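PDB 3RQZ: metallophosphoesterase, which binds two zinc ions and probably acts as a metal-dependent phosphatase of the calcineurin-like metallophosphoesterase superfamily. Local coordinates for residues 117-120 against 121-124; 128-131 against 132-135; 136-139 against 140-143; 98-101 against 102-105. All blocks are in the same frame, centred on the assembly; numbering follows the deposited sequence.

Interactions 1, 2 and 3 form one cluster on the same side of the chain's centre, their centres 11 to 12 Å apart, and follow the path from strand 113-116 through helix 131-137 to the turn beyond it. Interaction 1 holds the middle: S119 CB packs on I128 CD1 of interaction 2 at 3.6 Å, and R121 N donates to N137 OD1 of interaction 3 at 3.0 Å. It also lies closest to the metal site, with the H117 side chain about 3 Å from a zinc ion. Interaction 4 stands apart, its centre about 17 Å from that of interaction 1; its L101 side chain is about 12 Å from a zinc ion.

Interaction 1. Residues 117-120 against 121-124; sequences HGSP and RHPI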
loop_
_atom_site.group_PDB
_atom_site.type_symbol
_atom_site.label_atom_id
_atom_site.label_comp_id
_atom_site.label_asym_id
_atom_site.label_seq_id
_atom_site.Cartn_x
_atom_site.Cartn_y
_atom_site.Cartn_z
ATOM N N HIS A 117 -4.313 3.137 6.153
ATOM C CA HIS A 117 -4.455 2.587 4.840
ATOM C C HIS A 117 -5.205 3.544 3.914
ATOM O O HIS A 117 -4.845 3.707 2.754
ATOM C CB HIS A 117 -5.232 1.268 4.915
ATOM C CG HIS A 117 -5.439 0.647 3.573
ATOM N ND1 HIS A 117 -4.390 0.148 2.834
ATOM C CD2 HIS A 117 -6.558 0.461 2.827
ATOM C CE1 HIS A 117 -4.853 -0.320 1.685
ATOM N NE2 HIS A 117 -6.167 -0.148 1.660
ATOM N N GLY A 118 -6.285 4.117 4.413
ATOM C CA GLY A 118 -7.197 4.900 3.570
ATOM C C GLY A 118 -7.130 6.379 3.915
ATOM O O GLY A 118 -6.523 7.174 3.196
ATOM N N SER A 119 -7.730 6.772 5.029
ATOM C CA SER A 119 -7.687 8.171 5.381
ATOM C C SER A 119 -7.713 8.348 6.894
ATOM O O SER A 119 -8.187 7.455 7.618
ATOM C CB SER A 119 -8.859 8.921 4.741
ATOM O OG SER A 119 -9.975 8.859 5.611
ATOM N N PRO A 120 -7.202 9.486 7.401
ATOM C CA PRO A 120 -7.284 9.589 8.866
ATOM C C PRO A 120 -8.710 9.770 9.416
ATOM O O PRO A 120 -8.954 9.495 10.612
ATOM C CB PRO A 120 -6.353 10.770 9.197
ATOM C CG PRO A 120 -6.154 11.487 7.933
ATOM C CD PRO A 120 -6.255 10.470 6.840
ATOM N N ARG A 121 -9.670 10.172 8.575
ATOM C CA ARG A 121 -11.078 10.130 9.007
ATOM C C ARG A 121 -11.609 8.710 9.108
ATOM O O ARG A 121 -12.325 8.365 10.071
ATOM C CB ARG A 121 -12.009 10.918 8.067
ATOM C CG ARG A 121 -11.762 12.390 8.016
ATOM C CD ARG A 121 -13.013 13.113 7.556
ATOM N NE ARG A 121 -13.373 12.709 6.201
ATOM C CZ ARG A 121 -14.391 13.221 5.532
ATOM N NH1 ARG A 121 -14.662 12.784 4.308
ATOM N NH2 ARG A 121 -15.127 14.177 6.089
ATOM N N HIS A 122 -11.292 7.902 8.091
ATOM C CA HIS A 122 -11.789 6.527 7.980
ATOM C C HIS A 122 -10.667 5.601 7.570
ATOM O O HIS A 122 -10.527 5.295 6.391
ATOM C CB HIS A 122 -12.930 6.481 6.951
ATOM C CG HIS A 122 -14.011 7.475 7.236
ATOM N ND1 HIS A 122 -14.898 7.316 8.275
ATOM C CD2 HIS A 122 -14.332 8.655 6.644
ATOM C CE1 HIS A 122 -15.736 8.341 8.300
ATOM N NE2 HIS A 122 -15.413 9.168 7.320
ATOM N N PRO A 123 -9.863 5.145 8.549
ATOM C CA PRO A 123 -8.584 4.494 8.291
ATOM C C PRO A 123 -8.596 3.374 7.253
ATOM O O PRO A 123 -7.681 3.299 6.417
ATOM C CB PRO A 123 -8.178 3.971 9.680
ATOM C CG PRO A 123 -8.772 4.920 10.620
ATOM C CD PRO A 123 -10.016 5.472 9.983
ATOM N N ILE A 124 -9.604 2.505 7.307
ATOM C CA ILE A 124 -9.634 1.306 6.449
ATOM C C ILE A 124 -10.205 1.612 5.067
ATOM O O ILE A 124 -9.878 0.949 4.072
ATOM C CB ILE A 124 -10.522 0.182 7.114
ATOM C CG1 ILE A 124 -9.906 -0.276 8.433
ATOM C CG2 ILE A 124 -10.695 -1.008 6.224
ATOM C CD1 ILE A 124 -8.427 -0.267 8.398
#
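S119 and H122 meet where the chain doubles back on itself, and the turn is closed first by hydrogen bonds. H122 N donates to S119 OG at 3.0 Å, nearly straight at 163°. With chi1 at 88°, the hydroxyl sits between the backbone N and the carbonyl carbon, facing this amide, and it is also hydrogen-bonded to E126. Farther from the tip G118 N reaches P123 O at 2.6 Å, a short but bent bond (139°), while S119 N to H122 O is weak. The E126 carboxylate would probably lose its hydroxyl partner, and the H122 amide its acceptor, were S119 replaced by an alanine.

The other contacts are softer. P123 has no amide hydrogen to offer, and its CA instead turns a hydrogen to S119 O at 3.1 Å. H117 CD2 comes to I124 O at 3.6 Å, with the oxygen at the ring edge and in its plane; that buried oxygen has no hydrogen-bond partner in the model. A beta carbon on G118 would be pressed against P123 O, which suits a glycine here.

This loop leaves strand 113-116 at the metal site. The H117 ring, held by ND1 to L35 O, touches D11 and D37, both zinc ligands. R121, at the other end of the turn, salt-bridges E126 and packs on helix 131-137; I124, like H117, lies against N64 of helix 64-69.

Interaction 2. Residues 128-131 against 132-135; sequences IYNA and RIAA
N130 caps the start of helix 131-137: its OD1 accepts from I133 N at 3.1 Å, close to straight at 166°. A chi1 of 61° folds CG back over the helix start and brings the amide oxygen to that NH. The donor lies 23° off the amide plane, so OD1 receives it somewhat tilted. I133 has no polar side chain to answer with, so this is a plain N-cap and not a capping box.

Two backbone bonds continue the helix from there. A134 N donates to N130 O at 3.1 Å, and A135 N to A131 O at 2.7 Å. N130 is thus held through its main-chain and side-chain oxygens together. Without the amide oxygen, as with an alanine here, the I133 NH is likely to lose its cap and the first turn to fray.

Around these polar bonds the packing is apolar. N130 OD1 also rests against I133 CG1 at 3.5 Å. I128 approaches the helix from the preceding loop, its CG2 4.1 Å from A134 CB and its CG1 4.3 Å from I133 CG2. The same isoleucine lies on S119 and P120, placing it between the 117-124 turn and the helix. N130 ND2 and R132 NH1 are both donors and do not bond; with R132 deposited in two conformers, their closeness is doubtful.

Chemically, a neutral amide oxygen serves an NH that the helix cannot pair internally, while a buried isoleucine supplies the apolar seat.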
loop_
_atom_site.group_PDB
_atom_site.type_symbol
_atom_site.label_atom_id
_atom_site.label_comp_id
_atom_site.label_asym_id
_atom_site.label_seq_id
_atom_site.Cartn_x
_atom_site.Cartn_y
_atom_site.Cartn_z
ATOM N N ILE A 128 -8.351 8.924 -0.713
ATOM C CA ILE A 128 -8.006 10.331 -0.891
ATOM C C ILE A 128 -7.385 10.517 -2.270
ATOM O O ILE A 128 -6.245 10.095 -2.499
ATOM C CB ILE A 128 -7.001 10.815 0.163
ATOM C CG1 ILE A 128 -7.516 10.497 1.573
ATOM C CG2 ILE A 128 -6.689 12.340 -0.104
ATOM C CD1 ILE A 128 -6.630 11.007 2.758
ATOM N N TYR A 129 -8.121 11.137 -3.186
ATOM C CA TYR A 129 -7.594 11.364 -4.538
ATOM C C TYR A 129 -7.901 12.748 -5.111
ATOM O O TYR A 129 -7.647 13.008 -6.303
ATOM C CB TYR A 129 -8.057 10.275 -5.521
ATOM C CG TYR A 129 -9.561 10.079 -5.535
ATOM C CD1 TYR A 129 -10.402 10.986 -6.205
ATOM C CD2 TYR A 129 -10.145 9.006 -4.872
ATOM C CE1 TYR A 129 -11.782 10.816 -6.224
ATOM C CE2 TYR A 129 -11.543 8.826 -4.875
ATOM C CZ TYR A 129 -12.347 9.732 -5.553
ATOM O OH TYR A 129 -13.716 9.583 -5.563
ATOM N N ASN A 130 -8.488 13.622 -4.301
ATOM C CA ASN A 130 -8.726 15.002 -4.736
ATOM C C ASN A 130 -8.560 16.003 -3.575
ATOM O O ASN A 130 -8.391 15.599 -2.407
ATOM C CB ASN A 130 -10.095 15.144 -5.459
ATOM C CG ASN A 130 -11.291 14.782 -4.555
ATOM O OD1 ASN A 130 -11.190 14.818 -3.337
ATOM N ND2 ASN A 130 -12.425 14.416 -5.169
ATOM N N ALA A 131 -8.608 17.295 -3.885
ATOM C CA ALA A 131 -8.395 18.319 -2.853
ATOM C C ALA A 131 -9.505 18.379 -1.786
ATOM O O ALA A 131 -9.215 18.583 -0.594
ATOM C CB ALA A 131 -8.184 19.705 -3.497
ATOM N N ARG A 132 -10.746 18.194 -2.238
ATOM C CA ARG A 132 -11.951 18.189 -1.397
ATOM C C ARG A 132 -11.807 17.245 -0.199
ATOM O O ARG A 132 -11.977 17.645 0.959
ATOM C CB ARG A 132 -13.158 17.769 -2.257
ATOM C CG ARG A 132 -14.524 18.055 -1.653
ATOM C CD ARG A 132 -15.614 17.766 -2.683
ATOM N NE ARG A 132 -15.110 18.011 -4.035
ATOM C CZ ARG A 132 -14.906 17.066 -4.943
ATOM N NH1 ARG A 132 -15.202 15.809 -4.669
ATOM N NH2 ARG A 132 -14.429 17.384 -6.139
ATOM N N ILE A 133 -11.474 15.997 -0.497
ATOM C CA ILE A 133 -11.341 14.951 0.509
ATOM C C ILE A 133 -10.043 15.182 1.287
ATOM O O ILE A 133 -10.033 15.032 2.496
ATOM C CB ILE A 133 -11.521 13.505 -0.071
ATOM C CG1 ILE A 133 -12.910 13.334 -0.730
ATOM C CG2 ILE A 133 -11.265 12.427 0.990
ATOM C CD1 ILE A 133 -14.163 13.550 0.269
ATOM N N ALA A 134 -8.985 15.623 0.614
ATOM C CA ALA A 134 -7.720 15.918 1.332
ATOM C C ALA A 134 -7.967 16.980 2.393
ATOM O O ALA A 134 -7.539 16.848 3.554
ATOM C CB ALA A 134 -6.622 16.385 0.354
ATOM N N ALA A 135 -8.704 18.011 1.988
ATOM C CA ALA A 135 -9.057 19.129 2.857
ATOM C C ALA A 135 -9.810 18.683 4.106
ATOM O O ALA A 135 -9.540 19.159 5.212
ATOM C CB ALA A 135 -9.875 20.202 2.042
#

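Interaction 3. Residues 136-139 against 140-143; sequences LNFP and AFDT
F138 and F141 run alongside each other, their rings directed alike, where the chain leaves helix 131-137. The rings make an oblique aromatic pair, centroids 5.6 Å apart and planes at 42°, with F138 CD1 closest to F141 CZ at 3.6 Å. F141 reaches its neighbour because a chi1 of 70° swings its ring back along the turn. The pair is buried: both rings lie on I185 of strand 184-188, and F138 also touches helix 159-163.

One backbone hydrogen bond spans the turn, A140 N to N137 O at 2.9 Å. The donor stands well above the carbonyl plane, and the bond is bent to 136°, as befits a three-residue reach at a helix end. P139 has no NH to carry the helical ladder further. N137 O is also met by F141 CD1 at 3.3 Å, sitting at the ring edge near its plane, and by A140 CB. The N137 side chain works inward, with ND2 donating to I133 O and E126 OE1.

Two acceptors, F138 O and F141 O, stand only 3.0 Å apart. Both take hydrogen bonds from R183, which also makes a cation-pi contact with F141. The guanidinium charge probably offsets the repulsion between the two carbonyls, so R183 joins the two phenylalanines in tying this helix exit to the chain beyond it.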
loop_
_atom_site.group_PDB
_atom_site.type_symbol
_atom_site.label_atom_id
_atom_site.label_comp_id
_atom_site.label_asym_id
_atom_site.label_seq_id
_atom_site.Cartn_x
_atom_site.Cartn_y
_atom_site.Cartn_z
ATOM N N LEU A 136 -10.725 17.737 3.937
ATOM C CA LEU A 136 -11.492 17.211 5.064
ATOM C C LEU A 136 -10.612 16.363 6.002
ATOM O O LEU A 136 -10.982 16.092 7.145
ATOM C CB LEU A 136 -12.714 16.419 4.542
ATOM C CG LEU A 136 -13.832 17.247 3.870
ATOM C CD1 LEU A 136 -14.688 16.408 2.903
ATOM C CD2 LEU A 136 -14.733 17.998 4.880
ATOM N N ASN A 137 -9.441 15.960 5.517
ATOM C CA ASN A 137 -8.578 15.020 6.245
ATOM C C ASN A 137 -7.423 15.635 7.011
ATOM O O ASN A 137 -6.924 15.037 7.978
ATOM C CB ASN A 137 -8.112 13.882 5.322
ATOM C CG ASN A 137 -9.068 12.723 5.332
ATOM O OD1 ASN A 137 -9.109 11.968 6.299
ATOM N ND2 ASN A 137 -9.847 12.564 4.263
ATOM N N PHE A 138 -7.023 16.836 6.612
ATOM C CA PHE A 138 -5.984 17.577 7.343
ATOM C C PHE A 138 -6.322 17.874 8.803
ATOM O O PHE A 138 -5.457 17.719 9.650
ATOM C CB PHE A 138 -5.531 18.828 6.582
ATOM C CG PHE A 138 -4.494 18.535 5.527
ATOM C CD1 PHE A 138 -3.160 18.329 5.887
ATOM C CD2 PHE A 138 -4.851 18.449 4.165
ATOM C CE1 PHE A 138 -2.184 18.021 4.915
ATOM C CE2 PHE A 138 -3.878 18.162 3.203
ATOM C CZ PHE A 138 -2.537 17.956 3.580
ATOM N N PRO A 139 -7.587 18.237 9.113
ATOM C CA PRO A 139 -7.970 18.355 10.536
ATOM C C PRO A 139 -8.043 17.020 11.285
ATOM O O PRO A 139 -8.042 17.020 12.526
ATOM C CB PRO A 139 -9.364 19.013 10.488
ATOM C CG PRO A 139 -9.483 19.617 9.094
ATOM C CD PRO A 139 -8.675 18.669 8.215
ATOM N N ALA A 140 -8.086 15.910 10.545
ATOM C CA ALA A 140 -8.226 14.563 11.117
ATOM C C ALA A 140 -6.907 13.899 11.602
ATOM O O ALA A 140 -6.927 12.807 12.165
ATOM C CB ALA A 140 -8.989 13.622 10.139
ATOM N N PHE A 141 -5.767 14.544 11.366
ATOM C CA PHE A 141 -4.515 14.112 11.970
ATOM C C PHE A 141 -3.793 15.346 12.479
ATOM O O PHE A 141 -4.029 16.445 11.972
ATOM C CB PHE A 141 -3.652 13.267 11.012
ATOM C CG PHE A 141 -3.048 14.041 9.864
ATOM C CD1 PHE A 141 -3.798 14.336 8.724
ATOM C CD2 PHE A 141 -1.717 14.468 9.930
ATOM C CE1 PHE A 141 -3.222 15.036 7.630
ATOM C CE2 PHE A 141 -1.128 15.171 8.865
ATOM C CZ PHE A 141 -1.887 15.472 7.707
ATOM N N ASP A 142 -2.928 15.166 13.471
ATOM C CA ASP A 142 -2.309 16.282 14.175
ATOM C C ASP A 142 -0.763 16.204 14.139
ATOM O O ASP A 142 -0.079 16.757 14.982
ATOM C CB ASP A 142 -2.846 16.338 15.616
ATOM C CG ASP A 142 -2.648 15.016 16.381
ATOM O OD1 ASP A 142 -1.993 14.086 15.865
ATOM O OD2 ASP A 142 -3.148 14.900 17.527
ATOM N N THR A 143 -0.225 15.493 13.158
ATOM C CA THR A 143 1.209 15.421 12.980
ATOM C C THR A 143 1.543 16.201 11.691
ATOM O O THR A 143 0.658 16.477 10.898
ATOM C CB THR A 143 1.653 13.966 12.816
ATOM O OG1 THR A 143 0.819 13.326 11.835
ATOM C CG2 THR A 143 1.525 13.217 14.136
#

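Interaction 4. Residues 98-101 against 102-105; sequences LQYL and ESLP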
loop_
_atom_site.group_PDB
_atom_site.type_symbol
_atom_site.label_atom_id
_atom_site.label_comp_id
_atom_site.label_asym_id
_atom_site.label_seq_id
_atom_site.Cartn_x
_atom_site.Cartn_y
_atom_site.Cartn_z
ATOM N N LEU A 98 -3.475 -15.385 9.687
ATOM C CA LEU A 98 -4.689 -14.837 10.296
ATOM C C LEU A 98 -4.391 -14.104 11.611
ATOM O O LEU A 98 -4.882 -13.002 11.827
ATOM C CB LEU A 98 -5.746 -15.940 10.503
ATOM C CG LEU A 98 -6.159 -16.556 9.142
ATOM C CD1 LEU A 98 -6.851 -17.932 9.319
ATOM C CD2 LEU A 98 -7.032 -15.553 8.359
ATOM N N GLN A 99 -3.592 -14.712 12.485
ATOM C CA GLN A 99 -3.237 -14.068 13.767
ATOM C C GLN A 99 -2.483 -12.767 13.547
ATOM O O GLN A 99 -2.702 -11.777 14.246
ATOM C CB GLN A 99 -2.393 -15.001 14.640
ATOM C CG GLN A 99 -3.160 -16.187 15.217
ATOM C CD GLN A 99 -2.216 -17.198 15.848
ATOM O OE1 GLN A 99 -1.095 -16.860 16.189
ATOM N NE2 GLN A 99 -2.661 -18.442 15.985
ATOM N N TYR A 100 -1.582 -12.759 12.575
ATOM C CA TYR A 100 -0.836 -11.546 12.335
ATOM C C TYR A 100 -1.745 -10.403 11.841
ATOM O O TYR A 100 -1.660 -9.274 12.320
ATOM C CB TYR A 100 0.311 -11.784 11.325
ATOM C CG TYR A 100 1.022 -10.506 10.958
ATOM C CD1 TYR A 100 1.911 -9.902 11.853
ATOM C CD2 TYR A 100 0.824 -9.911 9.704
ATOM C CE1 TYR A 100 2.570 -8.705 11.532
ATOM C CE2 TYR A 100 1.468 -8.726 9.359
ATOM C CZ TYR A 100 2.359 -8.123 10.293
ATOM O OH TYR A 100 3.021 -6.957 9.959
ATOM N N LEU A 101 -2.553 -10.697 10.832
ATOM C CA LEU A 101 -3.479 -9.700 10.278
ATOM C C LEU A 101 -4.442 -9.197 11.340
ATOM O O LEU A 101 -4.671 -7.996 11.410
ATOM C CB LEU A 101 -4.209 -10.219 9.051
ATOM C CG LEU A 101 -3.309 -10.502 7.836
ATOM C CD1 LEU A 101 -4.160 -11.141 6.772
ATOM C CD2 LEU A 101 -2.561 -9.250 7.299
ATOM N N GLU A 102 -4.972 -10.113 12.163
ATOM C CA GLU A 102 -5.855 -9.753 13.263
ATOM C C GLU A 102 -5.184 -8.830 14.268
ATOM O O GLU A 102 -5.858 -8.062 14.968
ATOM C CB GLU A 102 -6.389 -11.008 13.977
ATOM C CG GLU A 102 -7.412 -11.770 13.135
ATOM C CD GLU A 102 -7.682 -13.221 13.598
ATOM O OE1 GLU A 102 -7.212 -13.619 14.691
ATOM O OE2 GLU A 102 -8.373 -13.967 12.861
ATOM N N SER A 103 -3.852 -8.875 14.338
ATOM C CA SER A 103 -3.183 -8.084 15.363
ATOM C C SER A 103 -3.014 -6.632 14.957
ATOM O O SER A 103 -2.749 -5.780 15.824
ATOM C CB SER A 103 -1.826 -8.713 15.717
ATOM O OG SER A 103 -0.842 -8.459 14.710
ATOM N N LEU A 104 -3.167 -6.335 13.654
ATOM C CA LEU A 104 -2.724 -5.052 13.118
ATOM C C LEU A 104 -3.663 -3.908 13.521
ATOM O O LEU A 104 -4.881 -4.074 13.517
ATOM C CB LEU A 104 -2.512 -5.082 11.592
ATOM C CG LEU A 104 -1.489 -6.082 11.028
ATOM C CD1 LEU A 104 -1.318 -5.869 9.514
ATOM C CD2 LEU A 104 -0.107 -5.943 11.695
ATOM N N PRO A 105 -3.086 -2.755 13.883
ATOM C CA PRO A 105 -3.849 -1.557 14.162
ATOM C C PRO A 105 -4.352 -0.950 12.844
ATOM O O PRO A 105 -3.798 -1.226 11.756
ATOM C CB PRO A 105 -2.794 -0.663 14.812
ATOM C CG PRO A 105 -1.536 -0.982 14.004
ATOM C CD PRO A 105 -1.633 -2.487 13.861
#
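Y100 O takes two bonds from S103 at the end of helix 95-103. S103 OG donates to it at 2.7 Å, and S103 N at 3.0 Å from well above the carbonyl plane. A chi1 of 76° tucks the serine hydroxyl back toward the preceding turn, within reach of this oxygen. The four-residue bond of S103 N, to Q99 O, is weak (121°), and its three-residue bond to Y100 O is the shorter one, so the helical pairing is giving way to a tighter turn.

One step earlier the regular pattern holds: E102 N donates to L98 O at 2.9 Å and 163°. One step later it is lost, with L104 N reaching back just three residues to L101 O at 3.2 Å. The successive amides therefore all find acceptors while the helix narrows.

Next to the turn, L104 CD2 makes a CH-pi contact over one face of the Y100 ring, 4.0 Å from its centroid and displaced toward the rim. Y100 OH is satisfied by S60 OG.

Around this, Y100 packs on V49, V52 and R53 of helix 45-55, and L101 meets I38 and I70. Past the turn P105 pairs by backbone with I62, leading the chain into strand 107-110.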